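Local coordinates for protein probable tRNA pseudouridine synthase D (Methanosarcina mazei, PDB 1Z2Z) that probably converts uridine-13 of transfer RNAs into pseudouridine, as a member of the TruD family of pseudouridine synthases, at residues D99-E104 with L118-K123; G272-I277 with K382-E387; Y278-C283 with L361-V366. All coordinates share one frame; numbering follows the deposited sequence.

How the contacts relate
Contact 1 stands apart, on the opposite side of the chain's centre from the other two, its centre about 42 Å from that of contact 2. It is partly buried and polar, tying a loop between strands 90-98 and 113-121 to the second of these strands through an arginine. Contacts 2 and 3 sit about 10 Å apart, centre to centre, and share helix 263-287. Contact 2 is buried, a glutamine side chain lying against a loop; contact 3 is partly buried and joins the same helix to the end of helix 352-363 mainly through aliphatic groups, with an E363-R284 ion pair beside them. They touch directly where I277 packs on L364 and through a probable hydrogen bond between Y278 OH and E387 O.

Contact 1: residues D99-E104 with L118-K123; sequences DTDASE and LGRSRK
The guanidinium of R120 meets the loop 99-104 at its edge, where the carbonyl oxygen of T100 lies in its plane. There R120 NH2 donates to T100 O at 2.7 Å. The bond is fairly straight, with an N-H...O angle of 163°. D101 comes in obliquely, its carboxylate plane turned 53° from the guanidinium. D101 OD1 stops 4.2 Å from R120 NH2, well out of the guanidinium plane; no N-H points at it, and any contribution is probably only long-range attraction. R120 extends through chi2 and then bends at chi3 (66°), which turns its end group across to the loop. The strand carrying it, 113-121, pairs antiparallel with strand 49-57 in the mixed sheet, and a classic beta bulge, with L118 and G119 both facing I51, precedes the arginine. R120 NE also donates to G47 O, and NH1 has a partner outside the two segments too, which helps fix the orientation of the guanidinium. On the loop side, the side chain of E104 reaches back to the start of the short, weakly bonded helix 102-105, where D101 N donates to E104 OE2 at 3.2 Å from above the carboxylate plane. Beyond R120, S121 OG accepts from K123 N at 2.8 Å in an ST turn.

Contact 2: residues G272-I277 with K382-E387; sequences GYQSYI and KGTRRE
Q274 points from the middle of the long helix 263-287 toward the loop 382-387, and its side chain carries the contact from the helix side. A chi1 of -83° and a chain extended beyond CG carry the amide off the helix to the backbone of G383. The end of the amide comes within about van der Waals range of G383 CA, though which end is oxygen is uncertain. T384 CG2 lies loosely at the amide end, while T384 OG1 makes a weak hydrogen bond to S312. The backbones stay 8.0 Å apart between Q274 CA and G383 CA. At G383 phi is 103° and psi 164°, angles at which a side chain would be jammed against the preceding carbonyl oxygen. The loop leads from helix 352-363 to strand 389-391, and backbone bonds of K382 with N345, T384 with L341 and R386 with A339 lay it along the neighbouring chain. R385 forms a salt bridge with E357 of helix 352-363, and R386 NH1 bridges to E387 OE2 at 3.1 Å. Between Q274 and the pair G383 and T384 the touch is van der Waals alone, an amide lying loosely against a buried glycine and a methyl; the polar tie between the same helix and loop is the hydrogen bond of Y278 OH with E387 O.

Contact 3: residues Y278-C283 with L361-V366; sequences YNIILC and LKELGV
I280 and L364 supply the apolar part of the contact, reaching toward each other tip to tip. The methyl CD1 of I280 touches L364 CD2 at 3.5 Å and stands 4.1 Å from L364 CD1, so it meets both branches of the leucine, one more closely than the other. In I280 the CG1 branch lies anti to the carbonyl carbon (chi1 -52°) and, with chi2 at 180°, stretches fully out from helix 263-287. L364 also packs on Y276 and I277 one turn earlier in that helix, and I280 and I281 rest on V360 of helix 352-363, which widens the aliphatic seam between the two helices. The polar element is E363. Its OE1 lies 4.3 Å from I280 CG2, a loose contact, while its charge is engaged by R284, a salt bridge back to helix 263-287 just beyond this segment. Backbone bonds shape the other partner: helix 352-363 ends in a Schellman motif, with G365 at positive phi (60°), V366 N bonded to L361 O at 2.8 Å and G365 N to K362 O at 2.8 Å. This closure turns the chain away from the helix axis directly after L364. Helix 263-287 is thus joined to the C-terminal end of helix 352-363 and the turn that follows it by methyl contacts, with the E363-R284 ion pair beside them, dispersion and charge each contributing to the same junction.

Contact 1: residues D99-E104 with L118-K123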
loop_
_atom_site.group_PDB
_atom_site.type_symbol
_atom_site.label_atom_id
_atom_site.label_comp_id
_atom_site.label_asym_id
_atom_site.label_seq_id
_atom_site.Cartn_x
_atom_site.Cartn_y
_atom_site.Cartn_z
ATOM N N ASP A 99 27.079 18.170 -0.337
ATOM C CA ASP A 99 27.993 19.256 -0.622
ATOM C C ASP A 99 27.321 20.538 -1.102
ATOM O O ASP A 99 27.594 21.036 -2.201
ATOM C CB ASP A 99 28.997 18.762 -1.659
ATOM C CG ASP A 99 30.060 19.779 -1.963
ATOM O OD1 ASP A 99 30.194 20.736 -1.163
ATOM O OD2 ASP A 99 30.754 19.599 -3.000
ATOM N N THR A 100 26.434 21.067 -0.276
ATOM C CA THR A 100 25.749 22.300 -0.610
ATOM C C THR A 100 25.631 23.116 0.655
ATOM O O THR A 100 25.329 22.579 1.728
ATOM C CB THR A 100 24.340 22.052 -1.162
ATOM O OG1 THR A 100 24.418 21.258 -2.353
ATOM C CG2 THR A 100 23.659 23.387 -1.483
ATOM N N ASP A 101 25.880 24.416 0.527
ATOM C CA ASP A 101 25.794 25.317 1.674
ATOM C C ASP A 101 24.408 25.918 1.790
ATOM O O ASP A 101 23.664 25.950 0.821
ATOM C CB ASP A 101 26.823 26.444 1.569
ATOM C CG ASP A 101 28.229 25.941 1.664
ATOM O OD1 ASP A 101 28.496 25.096 2.553
ATOM O OD2 ASP A 101 29.080 26.387 0.854
ATOM N N ALA A 102 24.088 26.391 2.986
ATOM C CA ALA A 102 22.800 26.997 3.293
ATOM C C ALA A 102 22.464 28.178 2.382
ATOM O O ALA A 102 21.355 28.276 1.843
ATOM C CB ALA A 102 22.789 27.444 4.745
ATOM N N SER A 103 23.437 29.067 2.211
ATOM C CA SER A 103 23.282 30.271 1.393
ATOM C C SER A 103 22.897 30.014 -0.069
ATOM O O SER A 103 22.213 30.835 -0.697
ATOM C CB SER A 103 24.573 31.088 1.451
ATOM O OG SER A 103 25.707 30.257 1.243
ATOM N N GLU A 104 23.328 28.874 -0.604
ATOM C CA GLU A 104 23.022 28.521 -1.982
ATOM C C GLU A 104 21.560 28.225 -2.189
ATOM O O GLU A 104 21.002 28.505 -3.254
ATOM C CB GLU A 104 23.754 27.264 -2.415
ATOM C CG GLU A 104 25.246 27.262 -2.382
ATOM C CD GLU A 104 25.757 26.065 -3.133
ATOM O OE1 GLU A 104 25.399 25.910 -4.317
ATOM O OE2 GLU A 104 26.493 25.266 -2.541
ATOM N N LEU A 118 17.514 22.930 7.584
ATOM C CA LEU A 118 17.252 22.354 8.891
ATOM C C LEU A 118 18.624 22.217 9.563
ATOM O O LEU A 118 18.754 22.435 10.760
ATOM C CB LEU A 118 16.523 20.998 8.774
ATOM C CG LEU A 118 15.076 21.048 8.232
ATOM C CD1 LEU A 118 14.566 19.648 7.973
ATOM C CD2 LEU A 118 14.161 21.782 9.188
ATOM N N GLY A 119 19.659 21.901 8.790
ATOM C CA GLY A 119 20.974 21.785 9.393
ATOM C C GLY A 119 21.895 20.956 8.541
ATOM O O GLY A 119 21.726 20.904 7.325
ATOM N N ARG A 120 22.875 20.303 9.160
ATOM C CA ARG A 120 23.794 19.466 8.389
ATOM C C ARG A 120 24.005 18.123 9.081
ATOM O O ARG A 120 23.619 17.937 10.230
ATOM C CB ARG A 120 25.145 20.184 8.187
ATOM C CG ARG A 120 25.058 21.537 7.432
ATOM C CD ARG A 120 26.444 22.121 7.098
ATOM N NE ARG A 120 27.153 21.294 6.136
ATOM C CZ ARG A 120 26.943 21.320 4.826
ATOM N NH1 ARG A 120 27.625 20.507 4.024
ATOM N NH2 ARG A 120 26.069 22.167 4.307
ATOM N N SER A 121 24.603 17.182 8.369
ATOM C CA SER A 121 24.861 15.859 8.919
ATOM C C SER A 121 25.837 15.077 8.051
ATOM O O SER A 121 25.893 15.250 6.830
ATOM C CB SER A 121 23.566 15.054 9.052
ATOM O OG SER A 121 23.873 13.673 9.145
ATOM N N ARG A 122 26.603 14.204 8.690
ATOM C CA ARG A 122 27.574 13.391 7.978
ATOM C C ARG A 122 26.819 12.291 7.253
ATOM O O ARG A 122 27.377 11.604 6.402
ATOM C CB ARG A 122 28.571 12.772 8.969
ATOM C CG ARG A 122 29.166 13.767 9.964
ATOM C CD ARG A 122 30.097 13.092 10.957
ATOM N NE ARG A 122 30.425 13.948 12.097
ATOM C CZ ARG A 122 31.060 15.117 12.015
ATOM N NH1 ARG A 122 31.451 15.591 10.836
ATOM N NH2 ARG A 122 31.295 15.821 13.121
ATOM N N LYS A 123 25.541 12.130 7.595
ATOM C CA LYS A 123 24.720 11.092 6.980
ATOM C C LYS A 123 23.624 11.644 6.084
ATOM O O LYS A 123 22.957 12.628 6.406
ATOM C CB LYS A 123 24.103 10.189 8.069
ATOM C CG LYS A 123 23.082 10.876 8.983
ATOM C CD LYS A 123 23.057 10.283 10.404
ATOM C CE LYS A 123 22.452 8.876 10.480
ATOM N NZ LYS A 123 20.965 8.829 10.255
#

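Contact 2: residues G272-I277 with K382-E387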
loop_
_atom_site.group_PDB
_atom_site.type_symbol
_atom_site.label_atom_id
_atom_site.label_comp_id
_atom_site.label_asym_id
_atom_site.label_seq_id
_atom_site.Cartn_x
_atom_site.Cartn_y
_atom_site.Cartn_z
ATOM N N GLY A 272 1.750 -11.257 -3.680
ATOM C CA GLY A 272 0.471 -10.662 -4.004
ATOM C C GLY A 272 -0.607 -11.662 -3.632
ATOM O O GLY A 272 -1.424 -11.390 -2.750
ATOM N N TYR A 273 -0.588 -12.828 -4.288
ATOM C CA TYR A 273 -1.565 -13.894 -4.046
ATOM C C TYR A 273 -1.749 -14.143 -2.572
ATOM O O TYR A 273 -2.806 -14.601 -2.139
ATOM C CB TYR A 273 -1.131 -15.196 -4.713
ATOM C CG TYR A 273 -2.148 -16.311 -4.580
ATOM C CD1 TYR A 273 -3.476 -16.118 -4.965
ATOM C CD2 TYR A 273 -1.778 -17.571 -4.107
ATOM C CE1 TYR A 273 -4.410 -17.152 -4.887
ATOM C CE2 TYR A 273 -2.703 -18.613 -4.025
ATOM C CZ TYR A 273 -4.016 -18.397 -4.418
ATOM O OH TYR A 273 -4.932 -19.428 -4.339
ATOM N N GLN A 274 -0.704 -13.858 -1.805
ATOM C CA GLN A 274 -0.749 -14.024 -0.362
ATOM C C GLN A 274 -1.545 -12.891 0.237
ATOM O O GLN A 274 -2.388 -13.091 1.118
ATOM C CB GLN A 274 0.656 -14.008 0.227
ATOM C CG GLN A 274 1.343 -15.340 0.134
ATOM C CD GLN A 274 2.708 -15.325 0.757
ATOM O OE1 GLN A 274 3.349 -16.365 0.864
ATOM N NE2 GLN A 274 3.170 -14.147 1.169
ATOM N N SER A 275 -1.262 -11.686 -0.240
ATOM C CA SER A 275 -1.970 -10.516 0.244
ATOM C C SER A 275 -3.448 -10.703 -0.085
ATOM O O SER A 275 -4.319 -10.319 0.688
ATOM C CB SER A 275 -1.390 -9.267 -0.420
ATOM O OG SER A 275 -0.027 -9.135 -0.056
ATOM N N TYR A 276 -3.721 -11.322 -1.226
ATOM C CA TYR A 276 -5.085 -11.578 -1.640
ATOM C C TYR A 276 -5.793 -12.422 -0.583
ATOM O O TYR A 276 -6.813 -12.018 -0.009
ATOM C CB TYR A 276 -5.075 -12.325 -2.959
ATOM C CG TYR A 276 -6.416 -12.850 -3.375
ATOM C CD1 TYR A 276 -7.434 -11.990 -3.778
ATOM C CD2 TYR A 276 -6.662 -14.221 -3.400
ATOM C CE1 TYR A 276 -8.662 -12.490 -4.204
ATOM C CE2 TYR A 276 -7.884 -14.726 -3.822
ATOM C CZ TYR A 276 -8.875 -13.861 -4.223
ATOM O OH TYR A 276 -10.076 -14.381 -4.646
ATOM N N ILE A 277 -5.232 -13.603 -0.335
ATOM C CA ILE A 277 -5.788 -14.529 0.640
ATOM C C ILE A 277 -5.915 -13.844 1.995
ATOM O O ILE A 277 -6.914 -14.004 2.707
ATOM C CB ILE A 277 -4.903 -15.780 0.746
ATOM C CG1 ILE A 277 -4.962 -16.539 -0.592
ATOM C CG2 ILE A 277 -5.354 -16.637 1.923
ATOM C CD1 ILE A 277 -3.867 -17.588 -0.824
ATOM N N LYS A 382 7.489 -19.262 2.305
ATOM C CA LYS A 382 7.002 -20.120 3.364
ATOM C C LYS A 382 5.847 -19.480 4.118
ATOM O O LYS A 382 5.186 -20.140 4.915
ATOM C CB LYS A 382 8.142 -20.474 4.329
ATOM C CG LYS A 382 9.143 -19.343 4.647
ATOM C CD LYS A 382 8.630 -18.324 5.668
ATOM C CE LYS A 382 9.730 -17.331 6.041
ATOM N NZ LYS A 382 9.274 -16.239 6.957
ATOM N N GLY A 383 5.604 -18.196 3.867
ATOM C CA GLY A 383 4.508 -17.508 4.532
ATOM C C GLY A 383 4.940 -16.596 5.660
ATOM O O GLY A 383 6.066 -16.685 6.134
ATOM N N THR A 384 4.040 -15.716 6.084
ATOM C CA THR A 384 4.311 -14.778 7.168
ATOM C C THR A 384 3.011 -14.527 7.918
ATOM O O THR A 384 1.997 -15.152 7.612
ATOM C CB THR A 384 4.878 -13.447 6.622
ATOM O OG1 THR A 384 4.427 -12.350 7.432
ATOM C CG2 THR A 384 4.454 -13.240 5.176
ATOM N N ARG A 385 3.032 -13.635 8.903
ATOM C CA ARG A 385 1.822 -13.345 9.665
ATOM C C ARG A 385 1.692 -11.850 9.974
ATOM O O ARG A 385 2.125 -11.382 11.024
ATOM C CB ARG A 385 1.818 -14.178 10.957
ATOM C CG ARG A 385 0.429 -14.490 11.511
ATOM C CD ARG A 385 0.427 -15.744 12.395
ATOM N NE ARG A 385 -0.556 -16.725 11.934
ATOM C CZ ARG A 385 -1.862 -16.658 12.174
ATOM N NH1 ARG A 385 -2.672 -17.591 11.693
ATOM N NH2 ARG A 385 -2.357 -15.673 12.912
ATOM N N ARG A 386 1.085 -11.113 9.043
ATOM C CA ARG A 386 0.882 -9.670 9.174
ATOM C C ARG A 386 -0.215 -9.334 10.160
ATOM O O ARG A 386 -1.164 -10.095 10.321
ATOM C CB ARG A 386 0.516 -9.049 7.819
ATOM C CG ARG A 386 1.690 -8.534 6.979
ATOM C CD ARG A 386 2.269 -7.198 7.497
ATOM N NE ARG A 386 2.861 -6.403 6.414
ATOM C CZ ARG A 386 3.380 -5.180 6.551
ATOM N NH1 ARG A 386 3.392 -4.583 7.738
ATOM N NH2 ARG A 386 3.879 -4.545 5.489
ATOM N N GLU A 387 -0.091 -8.180 10.808
ATOM C CA GLU A 387 -1.094 -7.740 11.761
ATOM C C GLU A 387 -2.430 -7.588 11.043
ATOM O O GLU A 387 -2.509 -7.717 9.819
ATOM C CB GLU A 387 -0.697 -6.407 12.390
ATOM C CG GLU A 387 -0.497 -5.273 11.392
ATOM C CD GLU A 387 0.867 -5.314 10.718
ATOM O OE1 GLU A 387 1.889 -5.218 11.434
ATOM O OE2 GLU A 387 0.916 -5.438 9.475
#

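Contact 3: residues Y278-C283 with L361-V366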
loop_
_atom_site.group_PDB
_atom_site.type_symbol
_atom_site.label_atom_id
_atom_site.label_comp_id
_atom_site.label_asym_id
_atom_site.label_seq_id
_atom_site.Cartn_x
_atom_site.Cartn_y
_atom_site.Cartn_z
ATOM N N TYR A 278 -4.912 -13.052 2.333
ATOM C CA TYR A 278 -4.941 -12.347 3.591
ATOM C C TYR A 278 -6.164 -11.409 3.697
ATOM O O TYR A 278 -6.783 -11.300 4.757
ATOM C CB TYR A 278 -3.625 -11.590 3.775
ATOM C CG TYR A 278 -3.693 -10.540 4.833
ATOM C CD1 TYR A 278 -4.263 -9.307 4.575
ATOM C CD2 TYR A 278 -3.193 -10.775 6.099
ATOM C CE1 TYR A 278 -4.332 -8.331 5.549
ATOM C CE2 TYR A 278 -3.252 -9.806 7.082
ATOM C CZ TYR A 278 -3.820 -8.584 6.798
ATOM O OH TYR A 278 -3.850 -7.606 7.766
ATOM N N ASN A 279 -6.518 -10.742 2.603
ATOM C CA ASN A 279 -7.672 -9.836 2.604
ATOM C C ASN A 279 -8.945 -10.604 2.892
ATOM O O ASN A 279 -9.711 -10.254 3.785
ATOM C CB ASN A 279 -7.813 -9.143 1.244
ATOM C CG ASN A 279 -6.879 -7.966 1.089
ATOM O OD1 ASN A 279 -6.346 -7.726 0.006
ATOM N ND2 ASN A 279 -6.688 -7.214 2.165
ATOM N N ILE A 280 -9.176 -11.645 2.108
ATOM C CA ILE A 280 -10.359 -12.472 2.286
ATOM C C ILE A 280 -10.484 -12.826 3.760
ATOM O O ILE A 280 -11.501 -12.531 4.392
ATOM C CB ILE A 280 -10.232 -13.756 1.475
ATOM C CG1 ILE A 280 -9.887 -13.396 0.028
ATOM C CG2 ILE A 280 -11.516 -14.529 1.525
ATOM C CD1 ILE A 280 -9.732 -14.579 -0.859
ATOM N N ILE A 281 -9.429 -13.444 4.299
ATOM C CA ILE A 281 -9.394 -13.861 5.697
ATOM C C ILE A 281 -9.793 -12.756 6.662
ATOM O O ILE A 281 -10.610 -12.971 7.560
ATOM C CB ILE A 281 -7.994 -14.370 6.090
ATOM C CG1 ILE A 281 -7.731 -15.724 5.421
ATOM C CG2 ILE A 281 -7.875 -14.476 7.617
ATOM C CD1 ILE A 281 -6.297 -16.200 5.510
ATOM N N LEU A 282 -9.217 -11.577 6.478
ATOM C CA LEU A 282 -9.507 -10.446 7.343
ATOM C C LEU A 282 -10.990 -10.084 7.334
ATOM O O LEU A 282 -11.531 -9.602 8.337
ATOM C CB LEU A 282 -8.693 -9.239 6.905
ATOM C CG LEU A 282 -8.210 -8.379 8.069
ATOM C CD1 LEU A 282 -7.361 -7.244 7.512
ATOM C CD2 LEU A 282 -9.388 -7.840 8.878
ATOM N N CYS A 283 -11.636 -10.320 6.192
ATOM C CA CYS A 283 -13.057 -10.033 5.998
ATOM C C CYS A 283 -13.906 -11.067 6.698
ATOM O O CYS A 283 -14.746 -10.744 7.541
ATOM C CB CYS A 283 -13.397 -10.059 4.506
ATOM S SG CYS A 283 -12.708 -8.714 3.528
ATOM N N LEU A 361 -8.829 -21.004 3.095
ATOM C CA LEU A 361 -7.922 -21.824 2.313
ATOM C C LEU A 361 -8.709 -22.955 1.682
ATOM O O LEU A 361 -8.341 -23.456 0.624
ATOM C CB LEU A 361 -6.841 -22.405 3.212
ATOM C CG LEU A 361 -6.284 -21.400 4.221
ATOM C CD1 LEU A 361 -5.365 -22.129 5.195
ATOM C CD2 LEU A 361 -5.555 -20.275 3.504
ATOM N N LYS A 362 -9.801 -23.347 2.335
ATOM C CA LYS A 362 -10.635 -24.439 1.851
ATOM C C LYS A 362 -11.400 -24.076 0.580
ATOM O O LYS A 362 -11.182 -24.682 -0.473
ATOM C CB LYS A 362 -11.617 -24.872 2.945
ATOM C CG LYS A 362 -12.300 -26.211 2.684
ATOM C CD LYS A 362 -13.220 -26.580 3.834
ATOM C CE LYS A 362 -13.898 -27.924 3.613
ATOM N NZ LYS A 362 -14.837 -28.234 4.738
ATOM N N GLU A 363 -12.296 -23.096 0.674
ATOM C CA GLU A 363 -13.085 -22.677 -0.481
ATOM C C GLU A 363 -12.187 -22.227 -1.627
ATOM O O GLU A 363 -12.508 -22.420 -2.803
ATOM C CB GLU A 363 -14.042 -21.535 -0.111
ATOM C CG GLU A 363 -13.370 -20.217 0.251
ATOM C CD GLU A 363 -14.360 -19.057 0.373
ATOM O OE1 GLU A 363 -13.957 -17.957 0.822
ATOM O OE2 GLU A 363 -15.545 -19.242 0.015
ATOM N N LEU A 364 -11.054 -21.636 -1.280
ATOM C CA LEU A 364 -10.125 -21.152 -2.285
ATOM C C LEU A 364 -9.308 -22.290 -2.880
ATOM O O LEU A 364 -8.562 -22.095 -3.842
ATOM C CB LEU A 364 -9.208 -20.101 -1.665
ATOM C CG LEU A 364 -9.216 -18.713 -2.314
ATOM C CD1 LEU A 364 -10.640 -18.191 -2.471
ATOM C CD2 LEU A 364 -8.389 -17.774 -1.450
ATOM N N GLY A 365 -9.465 -23.482 -2.311
ATOM C CA GLY A 365 -8.734 -24.639 -2.799
ATOM C C GLY A 365 -7.235 -24.439 -2.716
ATOM O O GLY A 365 -6.483 -24.994 -3.513
ATOM N N VAL A 366 -6.806 -23.636 -1.745
ATOM C CA VAL A 366 -5.391 -23.351 -1.541
ATOM C C VAL A 366 -4.704 -24.527 -0.873
ATOM O O VAL A 366 -5.301 -25.209 -0.038
ATOM C CB VAL A 366 -5.189 -22.134 -0.632
ATOM C CG1 VAL A 366 -3.708 -21.793 -0.547
ATOM C CG2 VAL A 366 -5.990 -20.967 -1.155
#